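Local coordinates for protein 6-phosphogluconate dehydrogenase, NAD-binding (Geobacter metallireducens, PDB 3PEF) that probably reduces succinic semialdehyde to gamma-hydroxybutyrate, binding NADP as its dinucleotide cofactor, at residues A[1-10]-A[20-31]. The protein carries 2 engineered substitutions. Sequence-based numbering, arbitrary orientation.
Sequences SQKFGFIGLG and LVKAGCSVTIWN. Engineered in segment 1-10: S1 (natural residue Met). With NAP (NADP nicotinamide-adenine-dinucleotide phosphate), chain I.
C25 SG lies at the edge of the F4 ring, near its plane, 3.4 Å from F4 CE2. L20 CD2 reaches the same ring obliquely. At the F6 ring, L20 CD1 comes to the edge, 4.0 Å from F6 CD1. The W30 ring has I7 CG2 obliquely against CE3 and, at its edge, C2A of the NADP adenine. The backbones of strands 3-7 and 26-30 pair in parallel. Six hydrogen bonds run from S26 N to Q2 O through to G8 N to W30 O.

N31 follows strand 26-30. Its CG is anti to the backbone N (chi1 -170°), which carries the amide to the cofactor. N31 OD1 accepts from L9 N at 2.9 Å, from above the carbonyl plane, and from NADP O3B at 2.8 Å. N31 ND2 gives an almost straight bond to phosphate oxygen O3X (174°) and also bonds S33 O. Replacing N31 by an alanine removes the amide, and L9 N, the ribose hydroxyl, the phosphate oxygen and S33 O would probably each lose a hydrogen-bond partner. L9 CG and CD1 pack on N31 CB. With helix 11-22, the strands form the beta-alpha-beta unit of a Rossmann fold; G8 and G10 fit its glycine-rich, dinucleotide-binding turn.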
ATOM      1  N   SER A   1     -32.358  33.129  24.148  1.00 78.51           N
ATOM      2  CA  SER A   1     -33.791  32.835  24.183  1.00 79.67           C
ATOM      3  C   SER A   1     -34.097  31.490  23.533  1.00 67.40           C
ATOM      4  O   SER A   1     -34.745  30.632  24.131  1.00 68.91           O
ATOM      5  CB  SER A   1     -34.578  33.939  23.474  1.00 86.43           C
ATOM      6  OG  SER A   1     -35.952  33.601  23.378  1.00 89.96           O
ATOM      7  N   GLN A   2     -33.631  31.344  22.296  1.00 55.43           N
ATOM      8  CA  GLN A   2     -33.708  30.113  21.513  1.00 47.94           C
ATOM      9  C   GLN A   2     -33.660  28.820  22.329  1.00 37.43           C
ATOM     10  O   GLN A   2     -32.862  28.685  23.253  1.00 37.35           O
ATOM     11  CB  GLN A   2     -32.538  30.086  20.525  1.00 55.59           C
ATOM     12  CG  GLN A   2     -32.754  30.853  19.240  1.00 64.00           C
ATOM     13  CD  GLN A   2     -33.155  29.938  18.102  1.00 70.55           C
ATOM     14  OE1 GLN A   2     -33.020  30.286  16.929  1.00 74.47           O
ATOM     15  NE2 GLN A   2     -33.641  28.748  18.447  1.00 71.85           N
ATOM     16  N   LYS A   3     -34.495  27.856  21.954  1.00 37.84           N
ATOM     17  CA  LYS A   3     -34.476  26.532  22.574  1.00 35.12           C
ATOM     18  C   LYS A   3     -33.888  25.497  21.617  1.00 31.60           C
ATOM     19  O   LYS A   3     -34.384  25.343  20.499  1.00 34.05           O
ATOM     20  CB  LYS A   3     -35.898  26.142  22.967  1.00 38.31           C
ATOM     21  CG  LYS A   3     -36.030  24.828  23.710  1.00 40.56           C
ATOM     22  CD  LYS A   3     -37.476  24.667  24.196  1.00 45.29           C
ATOM     23  CE  LYS A   3     -37.714  23.325  24.868  1.00 46.66           C
ATOM     24  NZ  LYS A   3     -36.954  23.194  26.133  1.00 47.02           N
ATOM     25  N   PHE A   4     -32.830  24.803  22.055  1.00 27.87           N
ATOM     26  CA  PHE A   4     -32.193  23.733  21.272  1.00 27.32           C
ATOM     27  C   PHE A   4     -32.065  22.421  22.048  1.00 28.19           C
ATOM     28  O   PHE A   4     -31.820  22.429  23.254  1.00 29.14           O
ATOM     29  CB  PHE A   4     -30.775  24.127  20.831  1.00 23.70           C
ATOM     30  CG  PHE A   4     -30.719  25.288  19.879  1.00 25.38           C
ATOM     31  CD1 PHE A   4     -31.259  25.182  18.604  1.00 31.37           C
ATOM     32  CD2 PHE A   4     -30.082  26.465  20.238  1.00 30.60           C
ATOM     33  CE1 PHE A   4     -31.188  26.242  17.705  1.00 31.94           C
ATOM     34  CE2 PHE A   4     -30.007  27.546  19.340  1.00 33.58           C
ATOM     35  CZ  PHE A   4     -30.566  27.431  18.084  1.00 33.94           C
ATOM     36  N   GLY A   5     -32.203  21.302  21.341  1.00 26.16           N
ATOM     37  CA  GLY A   5     -31.855  20.000  21.891  1.00 17.47           C
ATOM     38  C   GLY A   5     -30.412  19.645  21.544  1.00 28.20           C
ATOM     39  O   GLY A   5     -29.894  20.075  20.511  1.00 22.50           O
ATOM     40  N   PHE A   6     -29.741  18.874  22.398  1.00 23.01           N
ATOM     41  CA  PHE A   6     -28.415  18.382  22.038  1.00 22.15           C
ATOM     42  C   PHE A   6     -28.189  16.951  22.518  1.00 22.14           C
ATOM     43  O   PHE A   6     -28.365  16.623  23.693  1.00 24.69           O
ATOM     44  CB  PHE A   6     -27.288  19.318  22.504  1.00 14.23           C
ATOM     45  CG  PHE A   6     -26.044  19.258  21.630  1.00 22.31           C
ATOM     46  CD1 PHE A   6     -25.662  20.358  20.862  1.00 23.41           C
ATOM     47  CD2 PHE A   6     -25.263  18.108  21.582  1.00 20.28           C
ATOM     48  CE1 PHE A   6     -24.527  20.318  20.057  1.00 22.21           C
ATOM     49  CE2 PHE A   6     -24.133  18.045  20.766  1.00 23.83           C
ATOM     50  CZ  PHE A   6     -23.751  19.153  20.006  1.00 23.37           C
ATOM     51  N   ILE A   7     -27.781  16.112  21.579  1.00 20.72           N
ATOM     52  CA  ILE A   7     -27.620  14.691  21.793  1.00 18.34           C
ATOM     53  C   ILE A   7     -26.190  14.299  21.486  1.00 24.94           C
ATOM     54  O   ILE A   7     -25.707  14.508  20.377  1.00 24.47           O
ATOM     55  CB  ILE A   7     -28.566  13.917  20.855  1.00 21.28           C
ATOM     56  CG1 ILE A   7     -29.999  13.994  21.404  1.00 21.83           C
ATOM     57  CG2 ILE A   7     -28.094  12.484  20.673  1.00 16.75           C
ATOM     58  CD1 ILE A   7     -31.049  13.447  20.486  1.00 19.04           C
ATOM     59  N   GLY A   8     -25.509  13.720  22.464  1.00 24.43           N
ATOM     60  CA  GLY A   8     -24.134  13.305  22.256  1.00 20.94           C
ATOM     61  C   GLY A   8     -23.195  14.318  22.870  1.00 22.87           C
ATOM     62  O   GLY A   8     -22.958  15.386  22.313  1.00 18.72           O
ATOM     63  N   LEU A   9     -22.661  13.990  24.037  1.00 23.67           N
ATOM     64  CA  LEU A   9     -21.860  14.963  24.762  1.00 21.93           C
ATOM     65  C   LEU A   9     -20.423  14.484  24.902  1.00 25.97           C
ATOM     66  O   LEU A   9     -19.831  14.530  25.989  1.00 22.62           O
ATOM     67  CB  LEU A   9     -22.487  15.253  26.128  1.00 21.14           C
ATOM     68  CG  LEU A   9     -23.955  15.711  26.086  1.00 17.26           C
ATOM     69  CD1 LEU A   9     -24.525  15.875  27.503  1.00 19.59           C
ATOM     70  CD2 LEU A   9     -24.083  17.015  25.294  1.00 19.27           C
ATOM     71  N   GLY A  10     -19.856  14.020  23.798  1.00 22.51           N
ATOM     72  CA  GLY A  10     -18.462  13.621  23.817  1.00 19.68           C
ATOM     73  C   GLY A  10     -17.557  14.836  23.726  1.00 23.47           C
ATOM     74  O   GLY A  10     -17.960  15.960  24.047  1.00 19.01           O
ATOM     75  N   LEU A  20     -23.720  26.834  23.039  1.00 19.65           N
ATOM     76  CA  LEU A  20     -25.129  27.199  22.976  1.00 24.69           C
ATOM     77  C   LEU A  20     -25.593  27.690  24.347  1.00 24.04           C
ATOM     78  O   LEU A  20     -26.268  28.705  24.455  1.00 28.37           O
ATOM     79  CB  LEU A  20     -25.994  26.018  22.501  1.00 22.85           C
ATOM     80  CG  LEU A  20     -25.745  25.478  21.085  1.00 27.74           C
ATOM     81  CD1 LEU A  20     -26.629  24.262  20.790  1.00 24.19           C
ATOM     82  CD2 LEU A  20     -25.964  26.556  20.032  1.00 27.68           C
ATOM     83  N   VAL A  21     -25.222  26.978  25.403  1.00 30.19           N
ATOM     84  CA  VAL A  21     -25.568  27.423  26.751  1.00 27.64           C
ATOM     85  C   VAL A  21     -24.923  28.781  27.103  1.00 35.67           C
ATOM     86  O   VAL A  21     -25.588  29.670  27.639  1.00 30.87           O
ATOM     87  CB  VAL A  21     -25.242  26.356  27.823  1.00 24.75           C
ATOM     88  CG1 VAL A  21     -25.528  26.913  29.221  1.00 24.85           C
ATOM     89  CG2 VAL A  21     -26.057  25.080  27.565  1.00 20.20           C
ATOM     90  N   LYS A  22     -23.640  28.951  26.799  1.00 25.98           N
ATOM     91  CA  LYS A  22     -22.990  30.240  27.061  1.00 40.20           C
ATOM     92  C   LYS A  22     -23.660  31.385  26.295  1.00 37.80           C
ATOM     93  O   LYS A  22     -23.642  32.527  26.739  1.00 35.58           O
ATOM     94  CB  LYS A  22     -21.497  30.200  26.714  1.00 40.72           C
ATOM     95  CG  LYS A  22     -20.565  30.228  27.927  1.00 52.32           C
ATOM     96  CD  LYS A  22     -20.747  29.017  28.835  1.00 56.51           C
ATOM     97  CE  LYS A  22     -19.568  28.046  28.729  1.00 61.39           C
ATOM     98  NZ  LYS A  22     -18.311  28.590  29.319  1.00 63.15           N
ATOM     99  N   ALA A  23     -24.238  31.069  25.141  1.00 35.99           N
ATOM    100  CA  ALA A  23     -24.868  32.074  24.285  1.00 32.28           C
ATOM    101  C   ALA A  23     -26.262  32.435  24.757  1.00 30.40           C
ATOM    102  O   ALA A  23     -26.954  33.235  24.123  1.00 33.46           O
ATOM    103  CB  ALA A  23     -24.929  31.580  22.844  1.00 33.72           C
ATOM    104  N   GLY A  24     -26.702  31.816  25.844  1.00 29.20           N
ATOM    105  CA  GLY A  24     -27.985  32.172  26.424  1.00 35.24           C
ATOM    106  C   GLY A  24     -29.143  31.338  25.904  1.00 34.76           C
ATOM    107  O   GLY A  24     -30.292  31.613  26.229  1.00 35.67           O
ATOM    108  N   CYS A  25     -28.849  30.318  25.102  1.00 25.07           N
ATOM    109  CA  CYS A  25     -29.894  29.404  24.661  1.00 26.60           C
ATOM    110  C   CYS A  25     -30.418  28.565  25.811  1.00 27.34           C
ATOM    111  O   CYS A  25     -29.740  28.347  26.807  1.00 29.26           O
ATOM    112  CB  CYS A  25     -29.381  28.468  23.574  1.00 28.32           C
ATOM    113  SG  CYS A  25     -28.848  29.311  22.066  1.00 37.65           S
ATOM    114  N   SER A  26     -31.651  28.111  25.659  1.00 27.96           N
ATOM    115  CA  SER A  26     -32.234  27.140  26.558  1.00 35.41           C
ATOM    116  C   SER A  26     -31.962  25.770  25.930  1.00 35.31           C
ATOM    117  O   SER A  26     -32.482  25.475  24.861  1.00 33.72           O
ATOM    118  CB  SER A  26     -33.734  27.423  26.693  1.00 39.01           C
ATOM    119  OG  SER A  26     -34.414  26.339  27.283  1.00 44.66           O
ATOM    120  N   VAL A  27     -31.120  24.954  26.570  1.00 28.34           N
ATOM    121  CA  VAL A  27     -30.639  23.707  25.956  1.00 26.13           C
ATOM    122  C   VAL A  27     -31.042  22.463  26.771  1.00 27.02           C
ATOM    123  O   VAL A  27     -30.793  22.388  27.984  1.00 29.33           O
ATOM    124  CB  VAL A  27     -29.088  23.727  25.757  1.00 19.50           C
ATOM    125  CG1 VAL A  27     -28.625  22.523  24.970  1.00 18.01           C
ATOM    126  CG2 VAL A  27     -28.641  25.006  25.027  1.00 17.96           C
ATOM    127  N   THR A  28     -31.687  21.516  26.096  1.00 20.07           N
ATOM    128  CA  THR A  28     -32.073  20.215  26.662  1.00 20.57           C
ATOM    129  C   THR A  28     -31.071  19.200  26.113  1.00 27.97           C
ATOM    130  O   THR A  28     -30.846  19.134  24.899  1.00 28.91           O
ATOM    131  CB  THR A  28     -33.520  19.805  26.233  1.00 20.00           C
ATOM    132  OG1 THR A  28     -34.468  20.765  26.716  1.00 27.43           O
ATOM    133  CG2 THR A  28     -33.890  18.423  26.764  1.00 23.27           C
ATOM    134  N   ILE A  29     -30.440  18.431  26.995  1.00 23.58           N
ATOM    135  CA  ILE A  29     -29.326  17.587  26.572  1.00 25.94           C
ATOM    136  C   ILE A  29     -29.498  16.145  26.994  1.00 26.76           C
ATOM    137  O   ILE A  29     -30.226  15.849  27.948  1.00 26.31           O
ATOM    138  CB  ILE A  29     -27.984  18.105  27.126  1.00 15.85           C
ATOM    139  CG1 ILE A  29     -27.973  18.015  28.655  1.00 24.75           C
ATOM    140  CG2 ILE A  29     -27.741  19.551  26.652  1.00 16.51           C
ATOM    141  CD1 ILE A  29     -26.756  18.661  29.292  1.00 30.70           C
ATOM    142  N   TRP A  30     -28.814  15.263  26.269  1.00 21.08           N
ATOM    143  CA  TRP A  30     -28.818  13.828  26.535  1.00 22.06           C
ATOM    144  C   TRP A  30     -27.510  13.186  26.085  1.00 23.71           C
ATOM    145  O   TRP A  30     -26.969  13.516  25.031  1.00 24.95           O
ATOM    146  CB  TRP A  30     -29.954  13.123  25.789  1.00 18.83           C
ATOM    147  CG  TRP A  30     -29.948  11.625  26.005  1.00 21.17           C
ATOM    148  CD1 TRP A  30     -30.567  10.944  27.017  1.00 31.09           C
ATOM    149  CD2 TRP A  30     -29.281  10.636  25.208  1.00 21.74           C
ATOM    150  NE1 TRP A  30     -30.346   9.594  26.890  1.00 25.44           N
ATOM    151  CE2 TRP A  30     -29.551   9.377  25.794  1.00 25.67           C
ATOM    152  CE3 TRP A  30     -28.474  10.691  24.063  1.00 21.83           C
ATOM    153  CZ2 TRP A  30     -29.053   8.178  25.263  1.00 29.10           C
ATOM    154  CZ3 TRP A  30     -27.976   9.496  23.531  1.00 24.94           C
ATOM    155  CH2 TRP A  30     -28.268   8.255  24.134  1.00 24.85           C
ATOM    156  N   ASN A  31     -27.016  12.248  26.878  1.00 20.16           N
ATOM    157  CA  ASN A  31     -25.867  11.458  26.478  1.00 17.40           C
ATOM    158  C   ASN A  31     -26.088  10.050  26.972  1.00 19.04           C
ATOM    159  O   ASN A  31     -26.678   9.868  28.037  1.00 18.92           O
ATOM    160  CB  ASN A  31     -24.569  12.004  27.090  1.00 16.22           C
ATOM    161  CG  ASN A  31     -23.322  11.340  26.491  1.00 21.57           C
ATOM    162  OD1 ASN A  31     -23.090  11.428  25.288  1.00 24.71           O
ATOM    163  ND2 ASN A  31     -22.531  10.658  27.328  1.00 23.25           N
TER
HETATM  164  PA  NAP I 301     -16.191  11.092  21.491  1.00 23.95           P
HETATM  165  O1A NAP I 301     -15.663   9.712  21.576  1.00 21.04           O
HETATM  166  O2A NAP I 301     -15.673  12.027  22.507  1.00 25.15           O
HETATM  167  O5B NAP I 301     -17.791  11.074  21.564  1.00 27.28           O
HETATM  168  C5B NAP I 301     -18.524  10.044  20.958  1.00 24.43           C
HETATM  169  C4B NAP I 301     -19.974  10.249  21.357  1.00 24.13           C
HETATM  170  O4B NAP I 301     -20.753   9.251  20.732  1.00 24.13           O
HETATM  171  C3B NAP I 301     -20.167  10.076  22.861  1.00 21.32           C
HETATM  172  O3B NAP I 301     -21.174  10.991  23.226  1.00 22.29           O
HETATM  173  C2B NAP I 301     -20.706   8.664  22.964  1.00 22.45           C
HETATM  174  O2B NAP I 301     -21.500   8.409  24.094  1.00 23.98           O
HETATM  175  C1B NAP I 301     -21.554   8.626  21.706  1.00 22.25           C
HETATM  176  N9A NAP I 301     -21.897   7.244  21.340  1.00 23.96           N
HETATM  177  C8A NAP I 301     -21.037   6.288  20.858  1.00 26.45           C
HETATM  178  N7A NAP I 301     -21.740   5.149  20.660  1.00 23.30           N
HETATM  179  C5A NAP I 301     -23.021   5.365  21.020  1.00 22.16           C
HETATM  180  C6A NAP I 301     -24.137   4.546  20.997  1.00 24.96           C
HETATM  181  N6A NAP I 301     -24.031   3.292  20.576  1.00 25.41           N
HETATM  182  N1A NAP I 301     -25.339   5.038  21.430  1.00 22.28           N
HETATM  183  C2A NAP I 301     -25.437   6.347  21.869  1.00 25.97           C
HETATM  184  N3A NAP I 301     -24.321   7.163  21.878  1.00 24.57           N
HETATM  185  C4A NAP I 301     -23.136   6.677  21.453  1.00 18.16           C
HETATM  186  O3  NAP I 301     -15.822  11.621  20.037  1.00 19.69           O
HETATM  187  PN  NAP I 301     -16.036  13.042  19.370  1.00 22.33           P
HETATM  188  O1N NAP I 301     -14.748  13.535  18.856  1.00 25.70           O
HETATM  189  O2N NAP I 301     -16.843  13.925  20.237  1.00 18.17           O
HETATM  190  O5D NAP I 301     -16.911  12.457  18.150  1.00 30.53           O
HETATM  191  C5D NAP I 301     -18.200  12.894  17.811  1.00 27.42           C
HETATM  192  C4D NAP I 301     -18.255  12.948  16.285  1.00 21.69           C
HETATM  193  O4D NAP I 301     -17.564  14.063  15.775  1.00 24.93           O
HETATM  194  C3D NAP I 301     -17.561  11.761  15.649  1.00 26.71           C
HETATM  195  O3D NAP I 301     -18.351  11.425  14.528  1.00 20.80           O
HETATM  196  C2D NAP I 301     -16.199  12.292  15.230  1.00 20.29           C
HETATM  197  O2D NAP I 301     -15.707  11.576  14.131  1.00 26.17           O
HETATM  198  C1D NAP I 301     -16.585  13.693  14.824  1.00 26.15           C
HETATM  199  N1N NAP I 301     -15.535  14.735  14.829  1.00 26.12           N
HETATM  200  C2N NAP I 301     -14.560  14.744  15.782  1.00 19.93           C
HETATM  201  C3N NAP I 301     -13.610  15.762  15.807  1.00 23.61           C
HETATM  202  C7N NAP I 301     -12.572  15.796  16.888  1.00 13.18           C
HETATM  203  O7N NAP I 301     -11.418  16.514  16.624  1.00 24.16           O
HETATM  204  N7N NAP I 301     -12.715  15.153  18.060  1.00 14.13           N
HETATM  205  C4N NAP I 301     -13.647  16.786  14.855  1.00 21.05           C
HETATM  206  C5N NAP I 301     -14.665  16.782  13.904  1.00 21.42           C
HETATM  207  C6N NAP I 301     -15.616  15.761  13.907  1.00 24.11           C
HETATM  208  P2B NAP I 301     -20.830   8.029  25.530  1.00 27.15           P
HETATM  209  O1X NAP I 301     -21.928   7.327  26.315  1.00 28.82           O
HETATM  210  O2X NAP I 301     -19.665   7.124  25.288  1.00 19.80           O
HETATM  211  O3X NAP I 301     -20.360   9.280  26.217  1.00 26.87           O